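Local coordinates for IroE protein (Escherichia coli, PDB 2GZS), which hydrolyses the trilactone ring of the siderophore enterobactin and of its C-glucosylated forms, mostly cutting once to leave linear trimers and preferring the iron-free substrates, at residues S8-F13 against D60-L66; T31-T36 against T70-I74; P39-I45 against L136-R140; P44-M48 against A129-E133. All coordinates share one frame; numbering follows the deposited sequence.

Interaction 1: S8-F13 against D60-L66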
loop_
_atom_site.group_PDB
_atom_site.type_symbol
_atom_site.label_atom_id
_atom_site.label_comp_id
_atom_site.label_asym_id
_atom_site.label_seq_id
_atom_site.Cartn_x
_atom_site.Cartn_y
_atom_site.Cartn_z
ATOM N N SER A 8 3.455 19.945 10.402
ATOM C CA SER A 8 2.298 19.653 11.221
ATOM C C SER A 8 2.708 19.608 12.692
ATOM O O SER A 8 3.843 19.188 13.032
ATOM C CB SER A 8 1.622 18.344 10.836
ATOM O OG SER A 8 0.639 17.973 11.755
ATOM N N VAL A 9 1.769 20.041 13.558
ATOM C CA VAL A 9 2.160 19.897 14.950
ATOM C C VAL A 9 2.214 18.452 15.355
ATOM O O VAL A 9 2.775 18.057 16.371
ATOM C CB VAL A 9 1.172 20.666 15.859
ATOM C CG1 VAL A 9 1.387 22.141 15.772
ATOM C CG2 VAL A 9 -0.279 20.332 15.459
ATOM N N PHE A 10 1.592 17.501 14.601
ATOM C CA PHE A 10 1.510 16.134 15.019
ATOM C C PHE A 10 2.658 15.228 14.504
ATOM O O PHE A 10 2.912 14.200 15.072
ATOM C CB PHE A 10 0.157 15.580 14.475
ATOM C CG PHE A 10 -1.057 16.165 15.243
ATOM C CD1 PHE A 10 -1.295 15.769 16.528
ATOM C CD2 PHE A 10 -1.842 17.096 14.572
ATOM C CE1 PHE A 10 -2.408 16.315 17.191
ATOM C CE2 PHE A 10 -2.938 17.657 15.219
ATOM C CZ PHE A 10 -3.150 17.269 16.520
ATOM N N TYR A 11 3.281 15.681 13.425
ATOM C CA TYR A 11 4.222 14.855 12.650
ATOM C C TYR A 11 5.272 15.751 12.002
ATOM O O TYR A 11 5.036 16.905 11.704
ATOM C CB TYR A 11 3.495 14.163 11.475
ATOM C CG TYR A 11 2.881 12.828 11.670
ATOM C CD1 TYR A 11 1.689 12.654 12.380
ATOM C CD2 TYR A 11 3.479 11.659 11.168
ATOM C CE1 TYR A 11 1.057 11.445 12.619
ATOM C CE2 TYR A 11 2.850 10.438 11.398
ATOM C CZ TYR A 11 1.656 10.303 12.095
ATOM O OH TYR A 11 1.050 9.089 12.318
ATOM N N HIS A 12 6.470 15.222 11.767
ATOM C CA HIS A 12 7.501 15.928 11.015
ATOM C C HIS A 12 7.852 15.107 9.765
ATOM O O HIS A 12 7.742 13.908 9.770
ATOM C CB HIS A 12 8.793 16.147 11.805
ATOM C CG HIS A 12 9.464 15.040 12.519
ATOM N ND1 HIS A 12 8.994 14.467 13.663
ATOM C CD2 HIS A 12 10.625 14.371 12.246
ATOM C CE1 HIS A 12 9.785 13.506 14.121
ATOM N NE2 HIS A 12 10.768 13.453 13.243
ATOM N N PHE A 13 8.298 15.806 8.766
ATOM C CA PHE A 13 8.429 15.156 7.451
ATOM C C PHE A 13 9.810 15.338 6.872
ATOM O O PHE A 13 10.455 16.350 7.068
ATOM C CB PHE A 13 7.477 15.869 6.496
ATOM C CG PHE A 13 6.035 15.766 6.888
ATOM C CD1 PHE A 13 5.247 14.786 6.341
ATOM C CD2 PHE A 13 5.519 16.680 7.828
ATOM C CE1 PHE A 13 3.919 14.717 6.724
ATOM C CE2 PHE A 13 4.186 16.586 8.190
ATOM C CZ PHE A 13 3.396 15.601 7.652
ATOM N N ASP A 60 -4.381 17.573 8.836
ATOM C CA ASP A 60 -4.154 17.532 10.279
ATOM C C ASP A 60 -5.251 16.742 10.994
ATOM O O ASP A 60 -4.907 16.170 12.039
ATOM C CB ASP A 60 -4.040 18.958 10.852
ATOM C CG ASP A 60 -2.652 19.559 10.909
ATOM O OD1 ASP A 60 -1.630 18.852 10.770
ATOM O OD2 ASP A 60 -2.551 20.806 11.095
ATOM N N GLU A 61 -6.513 16.736 10.525
ATOM C CA GLU A 61 -7.537 15.982 11.258
ATOM C C GLU A 61 -7.174 14.493 11.269
ATOM O O GLU A 61 -7.329 13.852 12.278
ATOM C CB GLU A 61 -8.988 16.026 10.734
ATOM C CG GLU A 61 -9.965 15.122 11.452
ATOM C CD GLU A 61 -10.643 13.883 10.917
ATOM O OE1 GLU A 61 -10.191 13.205 9.935
ATOM O OE2 GLU A 61 -11.727 13.502 11.520
ATOM N N LEU A 62 -6.690 13.900 10.164
ATOM C CA LEU A 62 -6.275 12.519 10.203
ATOM C C LEU A 62 -5.072 12.317 11.127
ATOM O O LEU A 62 -5.106 11.395 11.906
ATOM C CB LEU A 62 -5.938 12.034 8.758
ATOM C CG LEU A 62 -5.441 10.569 8.704
ATOM C CD1 LEU A 62 -6.415 9.504 9.071
ATOM C CD2 LEU A 62 -4.954 10.326 7.273
ATOM N N LEU A 63 -4.090 13.217 11.015
ATOM C CA LEU A 63 -2.922 13.048 11.905
ATOM C C LEU A 63 -3.278 13.127 13.401
ATOM O O LEU A 63 -2.698 12.330 14.109
ATOM C CB LEU A 63 -1.878 14.085 11.495
ATOM C CG LEU A 63 -1.386 14.020 10.015
ATOM C CD1 LEU A 63 -0.268 15.054 9.787
ATOM C CD2 LEU A 63 -0.911 12.622 9.645
ATOM N N LYS A 64 -4.213 14.028 13.700
ATOM C CA LYS A 64 -4.711 14.123 15.082
ATOM C C LYS A 64 -5.327 12.823 15.518
ATOM O O LYS A 64 -5.051 12.265 16.560
ATOM C CB LYS A 64 -5.677 15.302 15.129
ATOM C CG LYS A 64 -6.423 15.405 16.468
ATOM C CD LYS A 64 -7.319 16.646 16.367
ATOM C CE LYS A 64 -8.260 16.802 17.544
ATOM N NZ LYS A 64 -9.597 16.172 17.329
ATOM N N GLN A 65 -6.193 12.229 14.652
ATOM C CA GLN A 65 -6.855 10.998 15.054
ATOM C C GLN A 65 -5.906 9.801 15.211
ATOM O O GLN A 65 -5.957 8.940 16.031
ATOM C CB GLN A 65 -7.984 10.672 14.036
ATOM C CG GLN A 65 -8.837 9.478 14.433
ATOM C CD GLN A 65 -9.652 9.751 15.726
ATOM O OE1 GLN A 65 -10.152 10.877 15.832
ATOM N NE2 GLN A 65 -9.732 8.771 16.594
ATOM N N LEU A 66 -4.925 9.728 14.249
ATOM C CA LEU A 66 -3.883 8.721 14.406
ATOM C C LEU A 66 -3.126 8.793 15.715
ATOM O O LEU A 66 -2.736 7.801 16.306
ATOM C CB LEU A 66 -2.856 8.843 13.249
ATOM C CG LEU A 66 -3.424 8.553 11.845
ATOM C CD1 LEU A 66 -2.298 8.771 10.826
ATOM C CD2 LEU A 66 -3.984 7.167 11.666
#
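Ser8 and Asp60 supply the polar part of this contact. The hydroxyl OG of Ser8 gives its proton to Asp60 OD1 at 2.6 Å, meeting the carboxylate on its syn side and 27° out of its plane. The same OG accepts from the backbone N of Phe10 at 3.0 Å, closing an ST turn, so one oxygen both shapes the loop and ties it to the first turn of helix 60-66.

Aromatic packing carries more of the surface. With CG of Phe10 anti to its carbonyl carbon (chi1 -72°), the ring lies flat on the helix backbone: Lys64 CA stands over its centre in a CH-pi contact, 3.8 Å from the centroid, and Lys64 CB reaches CZ. Leu63 CD2 is set over one face of the Tyr11 ring, nearer its rim, 4.0 Å from the centroid, while the other methyl, CD1, approaches the edge of the Phe13 ring at CZ (4.3 Å). The Tyr11 hydroxyl passes Leu66 CD1 and bonds to Pro72 O outside the contact.

Leu63 thus touches all three aromatic side chains, CB meeting Phe10 CB. In this alpha/beta-hydrolase fold, helix 60-66 packs on the start of outermost strand 11-19 and the loop leading into it.

Interaction 2: T31-T36 against T70-I74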
loop_
_atom_site.group_PDB
_atom_site.type_symbol
_atom_site.label_atom_id
_atom_site.label_comp_id
_atom_site.label_asym_id
_atom_site.label_seq_id
_atom_site.Cartn_x
_atom_site.Cartn_y
_atom_site.Cartn_z
ATOM N N THR A 31 8.688 10.681 4.187
ATOM C CA THR A 31 8.577 9.968 5.446
ATOM C C THR A 31 7.973 10.894 6.504
ATOM O O THR A 31 8.551 11.971 6.755
ATOM C CB THR A 31 9.927 9.407 5.909
ATOM O OG1 THR A 31 10.438 8.535 4.879
ATOM C CG2 THR A 31 9.767 8.508 7.125
ATOM N N ALA A 32 6.840 10.557 7.080
ATOM C CA ALA A 32 6.150 11.310 8.099
ATOM C C ALA A 32 6.329 10.561 9.406
ATOM O O ALA A 32 5.875 9.441 9.560
ATOM C CB ALA A 32 4.656 11.520 7.776
ATOM N N VAL A 33 7.019 11.198 10.392
ATOM C CA VAL A 33 7.314 10.562 11.673
ATOM C C VAL A 33 6.471 11.248 12.756
ATOM O O VAL A 33 6.480 12.496 12.767
ATOM C CB VAL A 33 8.800 10.698 12.043
ATOM C CG1 VAL A 33 9.078 10.090 13.390
ATOM C CG2 VAL A 33 9.727 10.032 10.998
ATOM N N PRO A 34 5.786 10.524 13.601
ATOM C CA PRO A 34 4.978 11.170 14.654
ATOM C C PRO A 34 5.868 12.017 15.584
ATOM O O PRO A 34 7.017 11.679 15.824
ATOM C CB PRO A 34 4.394 10.004 15.406
ATOM C CG PRO A 34 4.395 8.850 14.406
ATOM C CD PRO A 34 5.689 9.040 13.657
ATOM N N ASN A 35 5.282 13.115 16.044
ATOM C CA ASN A 35 5.987 13.925 17.052
ATOM C C ASN A 35 5.697 13.437 18.434
ATOM O O ASN A 35 6.319 13.945 19.369
ATOM C CB ASN A 35 5.542 15.382 16.900
ATOM C CG ASN A 35 6.188 16.044 15.725
ATOM O OD1 ASN A 35 7.040 15.434 15.042
ATOM N ND2 ASN A 35 5.886 17.306 15.443
ATOM N N THR A 36 4.746 12.543 18.600
ATOM C CA THR A 36 4.555 11.902 19.917
ATOM C C THR A 36 5.496 10.711 19.962
ATOM O O THR A 36 5.902 10.070 18.973
ATOM C CB THR A 36 3.070 11.645 20.100
ATOM O OG1 THR A 36 2.499 10.860 19.055
ATOM C CG2 THR A 36 2.331 12.988 19.907
ATOM N N THR A 70 -1.858 4.646 18.393
ATOM C CA THR A 70 -0.425 4.529 18.161
ATOM C C THR A 70 -0.062 5.083 16.782
ATOM O O THR A 70 -0.120 4.309 15.825
ATOM C CB THR A 70 -0.021 3.051 18.254
ATOM O OG1 THR A 70 -0.414 2.573 19.564
ATOM C CG2 THR A 70 1.485 2.857 18.199
ATOM N N PRO A 71 0.242 6.341 16.596
ATOM C CA PRO A 71 0.416 6.912 15.245
ATOM C C PRO A 71 1.568 6.210 14.568
ATOM O O PRO A 71 2.645 5.932 15.099
ATOM C CB PRO A 71 0.647 8.420 15.448
ATOM C CG PRO A 71 1.187 8.498 16.845
ATOM C CD PRO A 71 0.445 7.414 17.621
ATOM N N PRO A 72 1.338 5.874 13.276
ATOM C CA PRO A 72 2.407 5.211 12.528
ATOM C C PRO A 72 3.364 6.165 11.836
ATOM O O PRO A 72 2.969 7.287 11.505
ATOM C CB PRO A 72 1.578 4.436 11.435
ATOM C CG PRO A 72 0.450 5.397 11.178
ATOM C CD PRO A 72 0.070 5.980 12.510
ATOM N N VAL A 73 4.559 5.646 11.545
ATOM C CA VAL A 73 5.348 6.264 10.479
ATOM C C VAL A 73 4.658 6.043 9.108
ATOM O O VAL A 73 4.172 4.914 8.889
ATOM C CB VAL A 73 6.773 5.726 10.466
ATOM C CG1 VAL A 73 7.656 6.193 9.332
ATOM C CG2 VAL A 73 7.466 6.146 11.817
ATOM N N ILE A 74 4.626 7.096 8.323
ATOM C CA ILE A 74 3.939 6.992 7.013
ATOM C C ILE A 74 5.009 7.192 5.958
ATOM O O ILE A 74 5.741 8.202 5.953
ATOM C CB ILE A 74 2.891 8.090 6.901
ATOM C CG1 ILE A 74 1.933 8.105 8.114
ATOM C CG2 ILE A 74 2.184 7.946 5.578
ATOM C CD1 ILE A 74 0.849 9.156 7.956
#
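Pro34 and Pro71 meet ring to ring where two antiparallel strands begin to part. Followed outward, the Pro34 ring touches something new at each carbon. CB rests on Pro71 CG at 3.8 Å; CG faces two carbonyl oxygens, 3.5 Å from Pro71 O and 3.6 Å from Pro72 O; CD, where the ring closes back on the backbone, reaches Val73 CG2 at 3.9 Å. That methyl points to the proline because it stands anti to the Val73 carbonyl carbon, whereas CG1, anti to the backbone N (chi1 175°), turns to Thr31 CG2. Beyond the proline pair, Thr36 OG1 lies against Pro71 CG. Replacing Pro34 by an alanine would remove CG and CD and is likely to open a gap beside Val73 CG2 and the carbonyls of Pro71 and Pro72.

Behind the prolines the strands are joined by Ala32 and Ile74, a hydrogen-bonded antiparallel pair. Ala32 N gives to Ile74 O at 2.8 Å and Ile74 N to Ala32 O at 2.9 Å. Their CB atoms lie on the same face of the sheet.

The pairing sets strand 73-79 on one side of strand 26-34, whose other neighbour is strand 11-19. On its far side strand 73-79 pairs with strand 43-48, while Leu259 of helix 247-262 packs against Pro72 and Ile74.

Interaction 3: P39-I45 against L136-R140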
loop_
_atom_site.group_PDB
_atom_site.type_symbol
_atom_site.label_atom_id
_atom_site.label_comp_id
_atom_site.label_asym_id
_atom_site.label_seq_id
_atom_site.Cartn_x
_atom_site.Cartn_y
_atom_site.Cartn_z
ATOM N N PRO A 39 5.981 3.875 20.959
ATOM C CA PRO A 39 5.942 2.848 22.016
ATOM C C PRO A 39 7.308 2.200 22.136
ATOM O O PRO A 39 8.127 2.269 21.218
ATOM C CB PRO A 39 4.930 1.847 21.493
ATOM C CG PRO A 39 4.280 2.447 20.306
ATOM C CD PRO A 39 5.065 3.629 19.847
ATOM N N ALA A 40 7.611 1.501 23.270
ATOM C CA ALA A 40 8.953 0.936 23.345
ATOM C C ALA A 40 9.290 -0.040 22.243
ATOM O O ALA A 40 10.383 -0.227 21.718
ATOM C CB ALA A 40 9.077 0.218 24.700
ATOM N N SER A 41 8.228 -0.746 21.763
ATOM C CA SER A 41 8.521 -1.708 20.689
ATOM C C SER A 41 8.594 -1.016 19.309
ATOM O O SER A 41 8.929 -1.688 18.334
ATOM C CB SER A 41 7.468 -2.828 20.727
ATOM O OG SER A 41 6.196 -2.214 21.015
ATOM N N GLY A 42 8.316 0.278 19.253
ATOM C CA GLY A 42 8.548 1.006 17.989
ATOM C C GLY A 42 7.230 1.431 17.335
ATOM O O GLY A 42 6.154 0.980 17.679
ATOM N N TYR A 43 7.403 2.363 16.372
ATOM C CA TYR A 43 6.244 2.794 15.605
ATOM C C TYR A 43 5.799 1.713 14.589
ATOM O O TYR A 43 6.699 1.099 14.032
ATOM C CB TYR A 43 6.565 4.039 14.829
ATOM C CG TYR A 43 6.920 5.344 15.547
ATOM C CD1 TYR A 43 5.951 6.011 16.269
ATOM C CD2 TYR A 43 8.228 5.794 15.359
ATOM C CE1 TYR A 43 6.309 7.218 16.909
ATOM C CE2 TYR A 43 8.584 7.000 15.977
ATOM C CZ TYR A 43 7.612 7.618 16.705
ATOM O OH TYR A 43 8.044 8.817 17.285
ATOM N N PRO A 44 4.493 1.557 14.447
ATOM C CA PRO A 44 4.033 0.815 13.231
ATOM C C PRO A 44 4.438 1.660 12.044
ATOM O O PRO A 44 4.665 2.860 12.167
ATOM C CB PRO A 44 2.535 0.838 13.358
ATOM C CG PRO A 44 2.197 1.257 14.748
ATOM C CD PRO A 44 3.374 2.047 15.204
ATOM N N ILE A 45 4.472 1.040 10.820
ATOM C CA ILE A 45 4.865 1.866 9.692
ATOM C C ILE A 45 4.063 1.418 8.459
ATOM O O ILE A 45 3.935 0.193 8.299
ATOM C CB ILE A 45 6.393 1.791 9.412
ATOM C CG1 ILE A 45 6.851 2.736 8.297
ATOM C CG2 ILE A 45 6.866 0.335 9.183
ATOM C CD1 ILE A 45 8.397 2.845 8.173
ATOM N N LEU A 136 15.163 5.152 12.980
ATOM C CA LEU A 136 13.840 5.136 13.625
ATOM C C LEU A 136 13.615 3.835 14.374
ATOM O O LEU A 136 14.053 2.741 14.021
ATOM C CB LEU A 136 12.701 5.287 12.591
ATOM C CG LEU A 136 12.671 6.591 11.810
ATOM C CD1 LEU A 136 11.582 6.541 10.740
ATOM C CD2 LEU A 136 12.474 7.763 12.755
ATOM N N ASN A 137 12.886 3.948 15.499
ATOM C CA ASN A 137 12.461 2.752 16.191
ATOM C C ASN A 137 11.138 2.263 15.544
ATOM O O ASN A 137 10.107 2.845 15.863
ATOM C CB ASN A 137 12.231 2.955 17.690
ATOM C CG ASN A 137 11.919 1.681 18.428
ATOM O OD1 ASN A 137 12.153 0.537 18.008
ATOM N ND2 ASN A 137 11.358 1.846 19.634
ATOM N N ILE A 138 11.308 1.248 14.712
ATOM C CA ILE A 138 10.166 0.717 13.948
ATOM C C ILE A 138 9.788 -0.648 14.486
ATOM O O ILE A 138 10.695 -1.465 14.710
ATOM C CB ILE A 138 10.569 0.594 12.470
ATOM C CG1 ILE A 138 10.893 1.932 11.828
ATOM C CG2 ILE A 138 9.431 -0.156 11.741
ATOM C CD1 ILE A 138 9.747 2.920 11.925
ATOM N N ASP A 139 8.499 -0.861 14.710
ATOM C CA ASP A 139 8.012 -2.171 15.089
ATOM C C ASP A 139 7.859 -3.029 13.826
ATOM O O ASP A 139 6.855 -2.835 13.102
ATOM C CB ASP A 139 6.669 -2.099 15.784
ATOM C CG ASP A 139 6.257 -3.447 16.338
ATOM O OD1 ASP A 139 6.787 -4.491 15.928
ATOM O OD2 ASP A 139 5.384 -3.471 17.220
ATOM N N ARG A 140 8.826 -3.882 13.654
ATOM C CA ARG A 140 8.842 -4.556 12.332
ATOM C C ARG A 140 7.658 -5.472 12.169
ATOM O O ARG A 140 7.190 -5.752 11.055
ATOM C CB ARG A 140 10.178 -5.260 12.060
ATOM C CG ARG A 140 11.266 -4.251 11.751
ATOM C CD ARG A 140 12.633 -4.923 11.808
ATOM N NE ARG A 140 13.707 -4.046 11.342
ATOM C CZ ARG A 140 14.972 -4.470 11.213
ATOM N NH1 ARG A 140 15.276 -5.723 11.541
ATOM N NH2 ARG A 140 15.916 -3.638 10.775
HETATM O O HOH W 1 4.701 -1.196 18.491
HETATM O O HOH W 2 9.530 -4.241 17.890
HETATM O O HOH W 3 11.446 -2.742 17.444
#
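The flat amide of Asn137 reaches across to the turn at Pro39-Gly42. CG is anti to the Asn137 backbone N (chi1 -174°), which carries ND2 over Gly42 CA to Ala40 O, a bond of 3.1 Å. The oxygen lies in the amide plane, yet the donor stands well above the carbonyl plane of Ala40. Gly42 lets the turn lie close against 137-139: a CB at this position would collide with Asp139 N and Ile138 C.

Beyond the turn, Tyr43 pairs with Ile138 in parallel register. Tyr43 N gives to Asn137 O (2.8 Å), and Asp139 N gives to Tyr43 O (2.7 Å). Ile45 lies across Ile138, CG2 to CG2 at 3.7 Å. The Tyr43 hydroxyl instead bonds to Thr36 O.

Asp139 CB packs beside Ser41 O, and a water joins Asp139 OD2 (2.7 Å) to Gly42 O and Ser41 OG. The second carboxylate oxygen, OD1, accepts from Gln141 N.

Chemically, the contact changes along its length: direct backbone bonds and isoleucine methyls serve its inner end, while the amide, carboxylate and water join the turn at the outer end, where a water bridges Ser41 OG and Asp139 OD2 and the Asn137 amide bonds the turn directly.

Interaction 4: P44-M48 against A129-E133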
loop_
_atom_site.group_PDB
_atom_site.type_symbol
_atom_site.label_atom_id
_atom_site.label_comp_id
_atom_site.label_asym_id
_atom_site.label_seq_id
_atom_site.Cartn_x
_atom_site.Cartn_y
_atom_site.Cartn_z
ATOM N N PRO A 44 4.493 1.557 14.447
ATOM C CA PRO A 44 4.033 0.815 13.231
ATOM C C PRO A 44 4.438 1.660 12.044
ATOM O O PRO A 44 4.665 2.860 12.167
ATOM C CB PRO A 44 2.535 0.838 13.358
ATOM C CG PRO A 44 2.197 1.257 14.748
ATOM C CD PRO A 44 3.374 2.047 15.204
ATOM N N ILE A 45 4.472 1.040 10.820
ATOM C CA ILE A 45 4.865 1.866 9.692
ATOM C C ILE A 45 4.063 1.418 8.459
ATOM O O ILE A 45 3.935 0.193 8.299
ATOM C CB ILE A 45 6.393 1.791 9.412
ATOM C CG1 ILE A 45 6.851 2.736 8.297
ATOM C CG2 ILE A 45 6.866 0.335 9.183
ATOM C CD1 ILE A 45 8.397 2.845 8.173
ATOM N N LEU A 46 3.547 2.389 7.697
ATOM C CA LEU A 46 2.719 1.994 6.549
ATOM C C LEU A 46 3.347 2.633 5.306
ATOM O O LEU A 46 3.481 3.854 5.260
ATOM C CB LEU A 46 1.296 2.466 6.793
ATOM C CG LEU A 46 0.307 1.989 5.684
ATOM C CD1 LEU A 46 0.216 0.494 5.498
ATOM C CD2 LEU A 46 -1.067 2.582 5.983
ATOM N N TYR A 47 3.723 1.794 4.344
ATOM C CA TYR A 47 4.252 2.183 3.053
ATOM C C TYR A 47 3.080 2.329 2.060
ATOM O O TYR A 47 2.266 1.369 2.050
ATOM C CB TYR A 47 5.241 1.118 2.553
ATOM C CG TYR A 47 6.583 1.162 3.301
ATOM C CD1 TYR A 47 7.662 1.819 2.724
ATOM C CD2 TYR A 47 6.653 0.564 4.541
ATOM C CE1 TYR A 47 8.910 1.892 3.385
ATOM C CE2 TYR A 47 7.894 0.638 5.187
ATOM C CZ TYR A 47 8.955 1.273 4.609
ATOM O OH TYR A 47 10.174 1.321 5.311
HETATM N N MSE A 48 2.982 3.441 1.388
HETATM C CA MSE A 48 1.788 3.755 0.615
HETATM C C MSE A 48 2.159 4.150 -0.806
HETATM O O MSE A 48 2.961 5.039 -1.044
HETATM C CB MSE A 48 1.070 4.957 1.300
HETATM C CG MSE A 48 0.741 4.517 2.771
HETATM SE SE MSE A 48 -0.441 5.787 3.668
HETATM C CE MSE A 48 0.817 6.931 2.816
ATOM N N ALA A 129 13.019 1.097 1.705
ATOM C CA ALA A 129 12.630 0.824 3.108
ATOM C C ALA A 129 13.872 0.867 4.009
ATOM O O ALA A 129 13.801 1.523 5.065
ATOM C CB ALA A 129 11.840 -0.485 3.182
ATOM N N PRO A 130 14.983 0.210 3.694
ATOM C CA PRO A 130 16.136 0.231 4.610
ATOM C C PRO A 130 16.658 1.635 4.833
ATOM O O PRO A 130 17.224 1.897 5.914
ATOM C CB PRO A 130 17.205 -0.621 3.918
ATOM C CG PRO A 130 16.396 -1.560 3.057
ATOM C CD PRO A 130 15.259 -0.692 2.559
ATOM N N LYS A 131 16.534 2.482 3.842
ATOM C CA LYS A 131 17.020 3.840 4.000
ATOM C C LYS A 131 16.050 4.609 4.880
ATOM O O LYS A 131 16.501 5.274 5.832
ATOM C CB LYS A 131 17.183 4.465 2.606
ATOM C CG LYS A 131 17.525 5.949 2.596
ATOM C CD LYS A 131 18.634 6.195 3.595
ATOM C CE LYS A 131 20.018 5.792 3.142
ATOM N NZ LYS A 131 21.060 5.944 4.206
ATOM N N VAL A 132 14.736 4.590 4.594
ATOM C CA VAL A 132 13.879 5.504 5.354
ATOM C C VAL A 132 13.685 4.985 6.795
ATOM O O VAL A 132 13.350 5.851 7.645
ATOM C CB VAL A 132 12.533 5.744 4.638
ATOM C CG1 VAL A 132 12.736 6.256 3.209
ATOM C CG2 VAL A 132 11.730 4.464 4.648
ATOM N N GLU A 133 13.902 3.720 7.118
ATOM C CA GLU A 133 13.786 3.236 8.483
ATOM C C GLU A 133 15.046 3.480 9.327
ATOM O O GLU A 133 14.974 3.288 10.559
ATOM C CB GLU A 133 13.487 1.714 8.431
ATOM C CG GLU A 133 12.027 1.525 7.972
ATOM C CD GLU A 133 11.572 0.088 8.083
ATOM O OE1 GLU A 133 12.109 -0.799 8.815
ATOM O OE2 GLU A 133 10.574 -0.293 7.370
#
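Tyr47 and Glu133 reach each other because both place CG anti to the carbonyl carbon (chi1 -74° and -73°), and the glutamate chain then runs extended to its carboxylate. The phenol hydroxyl donates to Glu133 OE2 over 2.6 Å. OE2 lies at the edge of the ring, near its plane; the hydroxyl in turn meets OE2 on the anti side of the carboxylate, and the two flat groups are turned 45° against each other.

The hydroxyl end is also packed by carbon. Ala129 CB lies 3.3 Å from Tyr47 OH, and Val132 CG2 approaches the same oxygen at 3.6 Å, so the phenol tip rests on one turn of helix. Ile45 CD1 adds an apolar touch to Glu133 CG at 3.9 Å. A phenylalanine at Tyr47 would keep the ring but would probably leave Glu133 OE2 without this donor and the helix without its polar tie to the strand.

The other carboxylate oxygen, OE1, forms a salt bridge with Arg143 NH2, which may help to keep Glu133 ionised. The last part of helix 117-132 thus packs on one face of the sheet, against strand 43-48 and its neighbour 143-148. Leu46 and selenomethionine Met48 pack instead against Leu259 of helix 247-262.

How the interactions relate
The four contacts sample one sheet from its edge inward. Interactions 2 and 4 are buried; interactions 1 and 3 are only partly so and mix apolar packing with polar groups nearer the surface. Interaction 2 joins strands directly, and interaction 3 does so with a turn and waters added, whereas interactions 1 and 4 set a helix on the sheet, each with a short hydroxyl-to-carboxylate bond. His12 ND1 to Asn35 OD1 connects interactions 1 and 2. Val73 N to Pro44 O joins interaction 2 to both 3 and 4, which share Pro44 and Ile45 of strand 43-48. Interaction 1 touches neither 3 nor 4, their centres lying about 17 Å away.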